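Local coordinates for uncharacterized protein with cystatin-like fold (Methylibium petroleiphilum PM1, PDB 3G16) that is of unknown function but has the cystatin-like fold of the SnoaL-like (NTF2 clan) proteins, whose cone-shaped interior in relatives often holds a small-molecule pocket, at residues 17-22 with 60-65; 39-44 with 56-61; 89-94 with 122-127; 107-112 with 117-122. All coordinates share one frame; numbering follows the deposited sequence. Where two conformers were deposited one is given.

Contact 1. Residues 17-22 with 60-65; sequences RTYYDG and HRWRTA
Tyr19 of helix 9-24 and Trp62 of helix 55-69 meet through a single polar bridge between two helix segments that bury little else against each other (74 Å²). From CB the tyrosine leaves its helix with CG anti to the backbone N (chi1 165°), which swings the ring toward helix 55-69 although the bond to CB does not itself point there. Beyond CB, ring atom CE1 passes 4.2 Å from Trp62 CD1, and CZ lies 4.0 Å from Trp62 NE1. At the tip, Tyr19 OH accepts a hydrogen bond from Trp62 NE1 at 3.0 Å. The bond is bent, with 143° at the hydrogen, and the hydroxyl stands somewhat out of the indole plane. Each ring offers its edge, so this is no stack. Rings of Phe35 against Tyr19, and of Trp73 and Phe52 against Trp62, add edge-to-face packing, and a bound unidentified ligand lies about 3 Å from the tryptophan side chain, nearest atoms. A phenylalanine in place of Trp62 would remove the indole N-H and probably leave the buried Tyr19 OH without this donor, with a gap beside Phe52. One directed N-H to hydroxyl bond thus pairs two polar groups within an aromatic interior.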
# COMPACT_ATOMS: atom_id res chain seq x y z
N ARG A 17 -10.49 -11.69 -5.61
CA ARG A 17 -9.84 -12.86 -6.13
C ARG A 17 -10.27 -13.14 -7.61
O ARG A 17 -9.47 -13.64 -8.43
CB ARG A 17 -10.11 -14.08 -5.26
CG ARG A 17 -9.48 -13.96 -3.86
CD ARG A 17 -9.46 -15.32 -3.12
NE ARG A 17 -8.90 -15.18 -1.79
CZ ARG A 17 -7.60 -15.14 -1.48
NH1 ARG A 17 -6.62 -15.24 -2.40
NH2 ARG A 17 -7.26 -15.02 -0.20
N THR A 18 -11.54 -12.85 -7.93
CA THR A 18 -12.00 -13.00 -9.29
C THR A 18 -11.18 -12.06 -10.22
O THR A 18 -10.81 -12.38 -11.32
CB THR A 18 -13.48 -12.68 -9.44
OG1 THR A 18 -14.22 -13.61 -8.62
CG2 THR A 18 -13.94 -12.82 -10.90
N TYR A 19 -10.93 -10.84 -9.74
CA TYR A 19 -10.19 -9.84 -10.47
C TYR A 19 -8.77 -10.36 -10.79
O TYR A 19 -8.34 -10.32 -11.92
CB TYR A 19 -10.15 -8.50 -9.68
CG TYR A 19 -9.13 -7.51 -10.15
CD1 TYR A 19 -9.06 -7.07 -11.48
CD2 TYR A 19 -8.30 -6.94 -9.24
CE1 TYR A 19 -8.10 -6.15 -11.87
CE2 TYR A 19 -7.33 -6.00 -9.62
CZ TYR A 19 -7.24 -5.63 -10.95
OH TYR A 19 -6.29 -4.66 -11.29
N TYR A 20 -8.07 -10.79 -9.74
CA TYR A 20 -6.71 -11.33 -9.93
C TYR A 20 -6.70 -12.56 -10.83
O TYR A 20 -5.82 -12.72 -11.63
CB TYR A 20 -6.01 -11.56 -8.57
CG TYR A 20 -5.33 -10.33 -8.01
CD1 TYR A 20 -6.05 -9.28 -7.56
CD2 TYR A 20 -3.96 -10.26 -7.95
CE1 TYR A 20 -5.44 -8.10 -7.08
CE2 TYR A 20 -3.29 -9.15 -7.42
CZ TYR A 20 -4.06 -8.05 -7.02
OH TYR A 20 -3.38 -6.93 -6.52
N ASP A 21 -7.70 -13.42 -10.69
CA ASP A 21 -7.83 -14.57 -11.60
C ASP A 21 -7.92 -14.06 -13.03
O ASP A 21 -7.27 -14.54 -13.94
CB ASP A 21 -9.06 -15.40 -11.29
CG ASP A 21 -8.92 -16.26 -10.03
OD1 ASP A 21 -7.88 -16.25 -9.39
OD2 ASP A 21 -9.96 -16.92 -9.70
N GLY A 22 -8.79 -13.10 -13.24
CA GLY A 22 -8.98 -12.53 -14.56
C GLY A 22 -7.72 -11.90 -15.11
O GLY A 22 -7.44 -11.99 -16.31
N HIS A 60 -8.01 -4.16 -20.53
CA HIS A 60 -7.26 -4.24 -21.77
C HIS A 60 -5.76 -4.16 -21.50
O HIS A 60 -4.96 -4.90 -22.11
CB HIS A 60 -7.69 -3.11 -22.72
CG HIS A 60 -7.06 -3.21 -24.07
ND1 HIS A 60 -7.16 -4.36 -24.81
CD2 HIS A 60 -6.40 -2.31 -24.84
CE1 HIS A 60 -6.58 -4.18 -25.99
NE2 HIS A 60 -6.08 -2.96 -26.02
N ARG A 61 -5.37 -3.25 -20.60
CA ARG A 61 -3.96 -3.03 -20.34
C ARG A 61 -3.34 -4.22 -19.61
O ARG A 61 -2.23 -4.63 -19.93
CB ARG A 61 -3.77 -1.67 -19.66
CG ARG A 61 -4.11 -0.52 -20.67
CD ARG A 61 -4.28 0.83 -20.08
NE ARG A 61 -4.99 1.69 -21.02
CZ ARG A 61 -5.30 2.96 -20.76
NH1 ARG A 61 -4.81 3.59 -19.70
NH2 ARG A 61 -6.03 3.65 -21.63
N TRP A 62 -4.07 -4.84 -18.69
CA TRP A 62 -3.53 -6.05 -18.06
C TRP A 62 -3.50 -7.20 -19.06
O TRP A 62 -2.56 -7.98 -19.03
CB TRP A 62 -4.27 -6.44 -16.81
CG TRP A 62 -4.20 -5.50 -15.67
CD1 TRP A 62 -5.19 -5.27 -14.77
CD2 TRP A 62 -3.10 -4.65 -15.26
NE1 TRP A 62 -4.80 -4.37 -13.82
CE2 TRP A 62 -3.52 -3.98 -14.09
CE3 TRP A 62 -1.79 -4.40 -15.73
CZ2 TRP A 62 -2.71 -3.08 -13.41
CZ3 TRP A 62 -0.97 -3.50 -15.01
CH2 TRP A 62 -1.46 -2.84 -13.89
N ARG A 63 -4.47 -7.33 -19.97
CA ARG A 63 -4.40 -8.37 -20.97
C ARG A 63 -3.12 -8.18 -21.80
O ARG A 63 -2.40 -9.15 -22.08
CB ARG A 63 -5.60 -8.31 -21.86
CG ARG A 63 -5.50 -9.32 -23.00
CD ARG A 63 -6.46 -9.03 -24.02
NE ARG A 63 -6.28 -9.82 -25.21
CZ ARG A 63 -6.77 -9.43 -26.36
NH1 ARG A 63 -7.40 -8.24 -26.44
NH2 ARG A 63 -6.60 -10.20 -27.43
N THR A 64 -2.80 -6.95 -22.17
CA THR A 64 -1.59 -6.63 -22.92
C THR A 64 -0.35 -7.06 -22.15
O THR A 64 0.61 -7.60 -22.71
CB THR A 64 -1.56 -5.10 -23.18
OG1 THR A 64 -2.73 -4.73 -23.95
CG2 THR A 64 -0.30 -4.69 -23.91
N ALA A 65 -0.37 -6.79 -20.85
CA ALA A 65 0.77 -7.13 -20.01
C ALA A 65 1.00 -8.63 -19.98
O ALA A 65 2.16 -9.10 -20.05
CB ALA A 65 0.58 -6.62 -18.57

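Contact 2. Residues 39-44 with 56-61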
# COMPACT_ATOMS: atom_id res chain seq x y z
N ALA A 39 -14.54 2.77 -13.03
CA ALA A 39 -13.45 2.61 -12.09
C ALA A 39 -12.13 3.12 -12.67
O ALA A 39 -11.87 3.00 -13.86
CB ALA A 39 -13.28 1.12 -11.75
N VAL A 40 -11.31 3.66 -11.78
CA VAL A 40 -9.98 4.18 -12.15
C VAL A 40 -8.92 3.45 -11.32
O VAL A 40 -9.08 3.22 -10.11
CB VAL A 40 -9.87 5.69 -11.95
CG1 VAL A 40 -8.48 6.19 -12.42
CG2 VAL A 40 -10.96 6.44 -12.73
N HIS A 41 -7.83 3.07 -11.97
CA HIS A 41 -6.64 2.51 -11.31
C HIS A 41 -5.53 3.56 -11.38
O HIS A 41 -5.23 4.11 -12.47
CB HIS A 41 -6.15 1.28 -12.04
CG HIS A 41 -5.31 0.33 -11.22
ND1 HIS A 41 -4.25 0.71 -10.41
CD2 HIS A 41 -5.36 -1.01 -11.15
CE1 HIS A 41 -3.70 -0.38 -9.88
NE2 HIS A 41 -4.36 -1.45 -10.31
N TYR A 42 -4.96 3.90 -10.23
CA TYR A 42 -3.86 4.85 -10.13
C TYR A 42 -2.59 4.10 -9.80
O TYR A 42 -2.60 3.03 -9.14
CB TYR A 42 -4.15 5.87 -9.03
CG TYR A 42 -5.38 6.70 -9.28
CD1 TYR A 42 -5.31 7.84 -10.01
CD2 TYR A 42 -6.63 6.34 -8.79
CE1 TYR A 42 -6.42 8.61 -10.28
CE2 TYR A 42 -7.76 7.11 -9.04
CZ TYR A 42 -7.65 8.25 -9.78
OH TYR A 42 -8.78 9.05 -10.02
N PHE A 43 -1.48 4.74 -10.18
CA PHE A 43 -0.13 4.19 -10.03
C PHE A 43 0.81 5.30 -9.65
O PHE A 43 0.48 6.46 -9.81
CB PHE A 43 0.37 3.58 -11.38
CG PHE A 43 -0.54 2.55 -11.93
CD1 PHE A 43 -0.43 1.26 -11.53
CD2 PHE A 43 -1.50 2.89 -12.87
CE1 PHE A 43 -1.26 0.27 -12.03
CE2 PHE A 43 -2.34 1.92 -13.39
CZ PHE A 43 -2.24 0.62 -12.98
N PRO A 44 2.02 4.93 -9.21
CA PRO A 44 2.98 6.01 -9.01
C PRO A 44 3.10 6.91 -10.23
O PRO A 44 3.08 6.40 -11.38
CB PRO A 44 4.27 5.25 -8.72
CG PRO A 44 3.84 3.99 -8.12
CD PRO A 44 2.56 3.62 -8.84
N ALA A 56 -12.85 -1.10 -18.63
CA ALA A 56 -12.43 -1.71 -19.90
C ALA A 56 -10.96 -1.45 -20.17
O ALA A 56 -10.27 -2.26 -20.78
CB ALA A 56 -13.31 -1.18 -21.07
N GLN A 57 -10.50 -0.29 -19.76
CA GLN A 57 -9.11 0.10 -19.96
C GLN A 57 -8.17 -0.65 -19.02
O GLN A 57 -7.08 -1.09 -19.41
CB GLN A 57 -8.95 1.60 -19.79
CG GLN A 57 -9.46 2.42 -20.98
CD GLN A 57 -10.92 2.13 -21.34
OE1 GLN A 57 -11.86 2.57 -20.60
NE2 GLN A 57 -11.14 1.38 -22.42
N ILE A 58 -8.57 -0.79 -17.76
CA ILE A 58 -7.79 -1.59 -16.82
C ILE A 58 -7.64 -2.98 -17.41
O ILE A 58 -6.53 -3.52 -17.49
CB ILE A 58 -8.53 -1.63 -15.45
CG1 ILE A 58 -8.58 -0.23 -14.80
CG2 ILE A 58 -7.85 -2.63 -14.53
CD1 ILE A 58 -9.55 -0.14 -13.59
N ALA A 59 -8.75 -3.59 -17.85
CA ALA A 59 -8.74 -4.95 -18.34
C ALA A 59 -7.88 -5.11 -19.59
O ALA A 59 -7.10 -6.05 -19.72
CB ALA A 59 -10.21 -5.43 -18.60
N HIS A 60 -8.01 -4.16 -20.53
CA HIS A 60 -7.26 -4.24 -21.77
C HIS A 60 -5.76 -4.16 -21.50
O HIS A 60 -4.96 -4.90 -22.11
CB HIS A 60 -7.69 -3.11 -22.72
CG HIS A 60 -7.06 -3.21 -24.07
ND1 HIS A 60 -7.16 -4.36 -24.81
CD2 HIS A 60 -6.40 -2.31 -24.84
CE1 HIS A 60 -6.58 -4.18 -25.99
NE2 HIS A 60 -6.08 -2.96 -26.02
N ARG A 61 -5.37 -3.25 -20.60
CA ARG A 61 -3.96 -3.03 -20.34
C ARG A 61 -3.34 -4.22 -19.61
O ARG A 61 -2.23 -4.63 -19.93
CB ARG A 61 -3.77 -1.67 -19.66
CG ARG A 61 -4.11 -0.52 -20.67
CD ARG A 61 -4.28 0.83 -20.08
NE ARG A 61 -4.99 1.69 -21.02
CZ ARG A 61 -5.30 2.96 -20.76
NH1 ARG A 61 -4.81 3.59 -19.70
NH2 ARG A 61 -6.03 3.65 -21.63
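Ala39 meets Ile58 of helix 55-69 with both backbone and methyl: Ala39 O lies 3.9 Å from Ile58 CD1, and Ala39 CB is 4.3 Å from the same carbon. Val40 turns its side chain away from the helix, leaving only its backbone near Ile58 CD1, with the Val40 carbonyl carbon 4.3 Å off. His41 points toward the helix, and its CB rests 4.0 Å from Ile58 CG1, while Ile58 CG2 comes to the edge of the imidazole. The isoleucine reaches these strand residues because CG1 stands anti to its carbonyl carbon (chi1 -66°) and CD1 continues in an extended line. A bound unidentified ligand lies about 4 Å from the His41 side chain, nearest atoms. His41 ND1 donates to Tyr42 O at 3.1 Å, in the imidazole plane but from above the carbonyl plane, which helps fix the ring's rotation. Phe43 places CZ over one imidazole face, offset toward the rim. The segment axes approach to 8.6 Å at 48°, helix-on-sheet packing of the cystatin-like fold with one residue filling the interface. Strand 39-42 lies between strands 52-53 and 116-124, with Phe52 touching both His41 and Ile58, while Ala59 packs on helix 28-32.

Contact 3. Residues 89-94 with 122-127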
# COMPACT_ATOMS: atom_id res chain seq x y z
N ILE A 89 -4.27 -4.79 -0.53
CA ILE A 89 -3.67 -6.01 -1.05
C ILE A 89 -2.16 -5.82 -1.17
O ILE A 89 -1.72 -4.81 -1.78
CB ILE A 89 -4.20 -6.34 -2.47
CG1 ILE A 89 -5.75 -6.31 -2.52
CG2 ILE A 89 -3.62 -7.66 -2.99
CD1 ILE A 89 -6.32 -6.42 -3.95
N GLU A 90 -1.36 -6.73 -0.63
CA GLU A 90 0.09 -6.78 -0.88
C GLU A 90 0.22 -7.79 -1.99
O GLU A 90 -0.37 -8.87 -1.89
CB GLU A 90 0.89 -7.22 0.33
CG GLU A 90 2.38 -7.12 0.19
CD GLU A 90 3.11 -7.70 1.39
OE1 GLU A 90 2.56 -8.65 2.01
OE2 GLU A 90 4.22 -7.23 1.69
N TRP A 91 0.89 -7.41 -3.07
CA TRP A 91 0.92 -8.22 -4.26
C TRP A 91 2.32 -8.35 -4.87
O TRP A 91 3.24 -7.59 -4.53
CB TRP A 91 -0.07 -7.63 -5.31
CG TRP A 91 0.16 -6.17 -5.58
CD1 TRP A 91 -0.59 -5.15 -5.08
CD2 TRP A 91 1.20 -5.54 -6.37
NE1 TRP A 91 -0.08 -3.93 -5.48
CE2 TRP A 91 0.99 -4.13 -6.29
CE3 TRP A 91 2.24 -6.01 -7.17
CZ2 TRP A 91 1.83 -3.21 -6.94
CZ3 TRP A 91 3.07 -5.10 -7.81
CH2 TRP A 91 2.85 -3.71 -7.69
N THR A 92 2.45 -9.28 -5.80
CA THR A 92 3.66 -9.43 -6.59
C THR A 92 3.23 -9.49 -8.04
O THR A 92 2.29 -10.21 -8.40
CB THR A 92 4.47 -10.68 -6.24
OG1 THR A 92 4.85 -10.59 -4.85
CG2 THR A 92 5.74 -10.82 -7.10
N HIS A 93 3.92 -8.71 -8.86
CA HIS A 93 3.78 -8.71 -10.30
C HIS A 93 5.06 -9.36 -10.85
O HIS A 93 6.15 -8.76 -10.84
CB HIS A 93 3.59 -7.26 -10.80
CG HIS A 93 3.46 -7.14 -12.29
ND1 HIS A 93 3.19 -5.94 -12.91
CD2 HIS A 93 3.49 -8.08 -13.27
CE1 HIS A 93 3.14 -6.14 -14.22
NE2 HIS A 93 3.31 -7.43 -14.47
N PHE A 94 4.95 -10.60 -11.29
CA PHE A 94 6.05 -11.32 -11.89
C PHE A 94 6.03 -11.00 -13.38
O PHE A 94 5.10 -11.36 -14.07
CB PHE A 94 5.91 -12.84 -11.71
CG PHE A 94 6.15 -13.30 -10.30
CD1 PHE A 94 7.42 -13.43 -9.83
CD2 PHE A 94 5.09 -13.61 -9.46
CE1 PHE A 94 7.66 -13.85 -8.51
CE2 PHE A 94 5.31 -14.03 -8.15
CZ PHE A 94 6.61 -14.12 -7.70
N ALA A 122 -2.22 2.07 -6.38
CA ALA A 122 -1.09 1.16 -6.19
C ALA A 122 0.23 1.87 -5.90
O ALA A 122 0.52 2.95 -6.43
CB ALA A 122 -0.90 0.27 -7.42
N PHE A 123 1.01 1.21 -5.05
CA PHE A 123 2.30 1.69 -4.53
C PHE A 123 3.29 0.57 -4.71
O PHE A 123 2.91 -0.61 -4.70
CB PHE A 123 2.17 2.05 -3.06
CG PHE A 123 1.08 3.06 -2.82
CD1 PHE A 123 1.32 4.41 -2.90
CD2 PHE A 123 -0.22 2.65 -2.60
CE1 PHE A 123 0.30 5.36 -2.72
CE2 PHE A 123 -1.26 3.58 -2.42
CZ PHE A 123 -0.98 4.91 -2.48
N TYR A 124 4.57 0.91 -4.81
CA TYR A 124 5.60 -0.06 -5.14
C TYR A 124 6.69 -0.20 -4.13
O TYR A 124 7.08 0.77 -3.47
CB TYR A 124 6.30 0.34 -6.44
CG TYR A 124 5.49 0.35 -7.71
CD1 TYR A 124 4.26 -0.30 -7.83
CD2 TYR A 124 6.03 0.96 -8.85
CE1 TYR A 124 3.56 -0.31 -9.07
CE2 TYR A 124 5.34 0.94 -10.06
CZ TYR A 124 4.13 0.32 -10.15
OH TYR A 124 3.46 0.26 -11.34
N ALA A 125 7.28 -1.41 -4.07
CA ALA A 125 8.51 -1.62 -3.31
C ALA A 125 9.68 -1.18 -4.18
O ALA A 125 10.57 -1.97 -4.52
CB ALA A 125 8.65 -3.11 -2.95
N SER A 126 9.68 0.11 -4.54
CA SER A 126 10.72 0.67 -5.38
C SER A 126 11.30 1.88 -4.64
O SER A 126 10.56 2.63 -4.00
CB SER A 126 10.12 1.03 -6.73
OG SER A 126 11.13 1.52 -7.60
N PRO A 127 12.62 2.07 -4.70
CA PRO A 127 13.16 3.20 -3.96
C PRO A 127 12.67 4.55 -4.48
O PRO A 127 12.25 4.69 -5.63
CB PRO A 127 14.68 3.03 -4.16
CG PRO A 127 14.86 2.29 -5.34
CD PRO A 127 13.66 1.33 -5.40
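Trp91 reaches across from strand 86-95 to Tyr124 on strand 116-124, two strands of the curved sheet of the cystatin-like fold that are separated in it by strand 100-111. The first shell is the far rim of the indole: Trp91 CH2 touches Tyr124 CD1 at 3.7 Å, and Trp91 CZ2 lies 3.6 Å from Phe123 O and 4.4 Å from Ala122 CB. The two six-membered rings have centroids 6.0 Å apart and planes at 87°, yet they meet rim to rim, neither lying over the face of the other, so the near-perpendicular planes do not make a T-shaped stack. No hydrogen bond links the segments; the contact is apolar apart from the carbonyl of Phe123. What positions the indole is its first torsion: CG sits between the backbone N and the carbonyl carbon (chi1 53°), carrying the six-membered ring toward strand 116-124. Tyr20 of helix 9-24 and Glu106 of strand 100-111 pack against the same tryptophan. Farther out, Tyr124 is bordered by Pro44, Met47 and Tyr48, and by Ser126 of the second subunit; this part of the sheet lies in the interface with that subunit, whose Arg121 makes a salt bridge to Glu90. The short strand segments have axes 9.1 Å apart at 61°, evidence that side chains rather than backbones span the distance. At the end of the tyrosine ring, Tyr124 OH makes a hydrogen bond to O1 of a bound unidentified ligand, probably from the crystallisation liquor.

Contact 4. Residues 107-112 with 117-122; sequences CVEFDR and IREIRA
Glu109 sets CG anti to its carbonyl carbon (chi1 -60°) and runs extended, bringing its carboxylate between two arginines; Arg118, with CG between backbone N and carbonyl carbon (chi1 73°), and Arg121, bent at chi3, both meet it. Arg118 NE donates to Glu109 OE1 at 2.9 Å and Arg118 NH2 to the same oxygen at 3.1 Å, both from one face of the carboxylate. Arg121 NH1 reaches Glu109 OE2 at 3.0 Å, well out of the carboxylate plane, and also Glu119 OE2 at 2.8 Å. Arg121, with Arg145 salt-bridged to Glu119, probably offsets the repulsion between Glu109 OE2 and Glu119 OE2, 3.8 Å apart. The strands form an antiparallel beta hairpin with a classic bulge: Arg118 and Glu119 both oppose Glu109, whose carbonyl O takes Arg118 N at 2.8 Å and only weakly Glu119 N. Were Glu109 shortened to an alanine, Arg118 would probably lose the carboxylate that its NE and NH2 both hold, and Arg121 NH1 would keep Glu119 alone of these two. The Phe110 and Ile117 side chains diverge past the bulge, yet Ile117 CG1 comes over the Phe110 ring in a CH-pi contact, 4.2 Å from its centroid. Val108 CG1 meets Ile117 CG2 at 3.8 Å.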
# COMPACT_ATOMS: atom_id res chain seq x y z
N CYS A 107 -4.47 0.07 -2.32
CA CYS A 107 -5.73 0.32 -1.64
C CYS A 107 -6.84 0.14 -2.63
O CYS A 107 -6.73 0.60 -3.78
CB CYS A 107 -5.77 1.73 -1.11
SG CYS A 107 -4.53 2.01 0.22
N VAL A 108 -7.92 -0.54 -2.20
CA VAL A 108 -9.05 -0.83 -3.06
C VAL A 108 -10.30 -0.29 -2.43
O VAL A 108 -10.60 -0.63 -1.26
CB VAL A 108 -9.18 -2.36 -3.25
CG1 VAL A 108 -10.37 -2.73 -4.13
CG2 VAL A 108 -7.90 -2.96 -3.83
N GLU A 109 -11.03 0.57 -3.13
CA GLU A 109 -12.32 1.04 -2.67
C GLU A 109 -13.43 0.31 -3.39
O GLU A 109 -13.40 0.18 -4.59
CB GLU A 109 -12.52 2.53 -2.93
CG GLU A 109 -11.50 3.44 -2.26
CD GLU A 109 -11.84 4.90 -2.39
OE1 GLU A 109 -12.77 5.27 -3.11
OE2 GLU A 109 -11.08 5.68 -1.76
N PHE A 110 -14.45 -0.12 -2.62
CA PHE A 110 -15.65 -0.66 -3.19
C PHE A 110 -16.75 0.37 -3.29
O PHE A 110 -16.86 1.28 -2.47
CB PHE A 110 -16.15 -1.85 -2.35
CG PHE A 110 -15.37 -3.10 -2.62
CD1 PHE A 110 -14.13 -3.30 -2.00
CD2 PHE A 110 -15.82 -4.05 -3.49
CE1 PHE A 110 -13.41 -4.44 -2.28
CE2 PHE A 110 -15.09 -5.20 -3.74
CZ PHE A 110 -13.89 -5.38 -3.15
N ASP A 111 -17.53 0.20 -4.34
CA ASP A 111 -18.84 0.87 -4.49
C ASP A 111 -19.83 -0.01 -3.70
O ASP A 111 -20.16 -1.10 -4.14
CB ASP A 111 -19.23 0.93 -5.95
CG ASP A 111 -20.62 1.44 -6.16
OD1 ASP A 111 -21.00 2.48 -5.59
OD2 ASP A 111 -21.37 0.80 -6.89
N ARG A 112 -20.30 0.49 -2.58
CA ARG A 112 -21.24 -0.26 -1.74
C ARG A 112 -22.56 -0.57 -2.45
O ARG A 112 -23.16 -1.61 -2.17
CB ARG A 112 -21.54 0.48 -0.46
CG ARG A 112 -20.34 0.71 0.46
CD ARG A 112 -20.72 1.75 1.50
NE ARG A 112 -19.69 2.08 2.48
CZ ARG A 112 -19.54 1.48 3.65
NH1 ARG A 112 -20.31 0.46 4.01
NH2 ARG A 112 -18.60 1.90 4.51
N ILE A 117 -15.57 -3.05 -7.41
CA ILE A 117 -14.45 -2.15 -7.16
C ILE A 117 -14.66 -0.85 -7.91
O ILE A 117 -14.97 -0.86 -9.11
CB ILE A 117 -13.13 -2.80 -7.59
CG1 ILE A 117 -12.86 -4.05 -6.73
CG2 ILE A 117 -12.00 -1.80 -7.42
CD1 ILE A 117 -11.74 -4.94 -7.26
N ARG A 118 -14.45 0.27 -7.23
CA ARG A 118 -14.55 1.60 -7.88
C ARG A 118 -13.21 2.28 -8.07
O ARG A 118 -13.10 3.14 -8.91
CB ARG A 118 -15.52 2.52 -7.11
CG ARG A 118 -15.01 3.03 -5.83
CD ARG A 118 -16.03 3.96 -5.18
NE ARG A 118 -15.49 4.57 -3.99
CZ ARG A 118 -16.23 5.22 -3.12
NH1 ARG A 118 -17.55 5.33 -3.28
NH2 ARG A 118 -15.65 5.76 -2.07
N GLU A 119 -12.20 1.89 -7.32
CA GLU A 119 -10.90 2.54 -7.43
C GLU A 119 -9.83 1.66 -6.84
O GLU A 119 -10.05 1.00 -5.83
CB GLU A 119 -10.94 3.85 -6.65
CG GLU A 119 -9.68 4.70 -6.77
CD GLU A 119 -9.85 6.06 -6.13
OE1 GLU A 119 -10.63 6.87 -6.68
OE2 GLU A 119 -9.26 6.29 -5.07
N ILE A 120 -8.64 1.71 -7.46
CA ILE A 120 -7.44 1.03 -6.94
C ILE A 120 -6.30 2.04 -6.98
O ILE A 120 -6.15 2.76 -7.99
CB ILE A 120 -7.06 -0.25 -7.71
CG1 ILE A 120 -8.24 -1.23 -7.74
CG2 ILE A 120 -5.79 -0.86 -7.11
CD1 ILE A 120 -7.97 -2.49 -8.54
N ARG A 121 -5.55 2.16 -5.89
CA ARG A 121 -4.38 3.06 -5.80
C ARG A 121 -3.19 2.17 -5.46
O ARG A 121 -3.15 1.63 -4.36
CB ARG A 121 -4.62 4.13 -4.75
CG ARG A 121 -5.84 4.99 -5.02
CD ARG A 121 -5.93 6.19 -4.09
NE ARG A 121 -5.99 5.88 -2.68
CZ ARG A 121 -7.09 5.49 -2.04
NH1 ARG A 121 -8.24 5.33 -2.67
NH2 ARG A 121 -7.06 5.29 -0.74
N ALA A 122 -2.22 2.07 -6.38
CA ALA A 122 -1.09 1.16 -6.19
C ALA A 122 0.23 1.87 -5.90
O ALA A 122 0.52 2.95 -6.43
CB ALA A 122 -0.90 0.27 -7.42
O HOH W 1 -13.07 6.91 -5.29
O HOH W 2 -9.78 5.32 0.45
O HOH W 3 -19.23 4.71 -5.58

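Overall arrangement
Contacts 1 to 3 have no exposed residue among those that touch, whereas in contact 4, also mostly buried, Arg118 is exposed at the edge. Contacts 1 and 2 share helix 55-69: one is a lone polar bridge to helix 9-24, the other apolar packing on strand 39-42, and they touch where Trp62 CH2 comes within 3.6 Å of Phe43 CE1. Contacts 3 and 4 share strand 116-124 and Ala122; the former bridges two strands that are not neighbours in the sheet, through side chains, the latter is direct strand pairing and buries 614 Å², against 119 Å². Its charged network includes Arg121, which also bridges to Glu90 of the second subunit, while Ile120 on the other face packs on Tyr19 of contact 1.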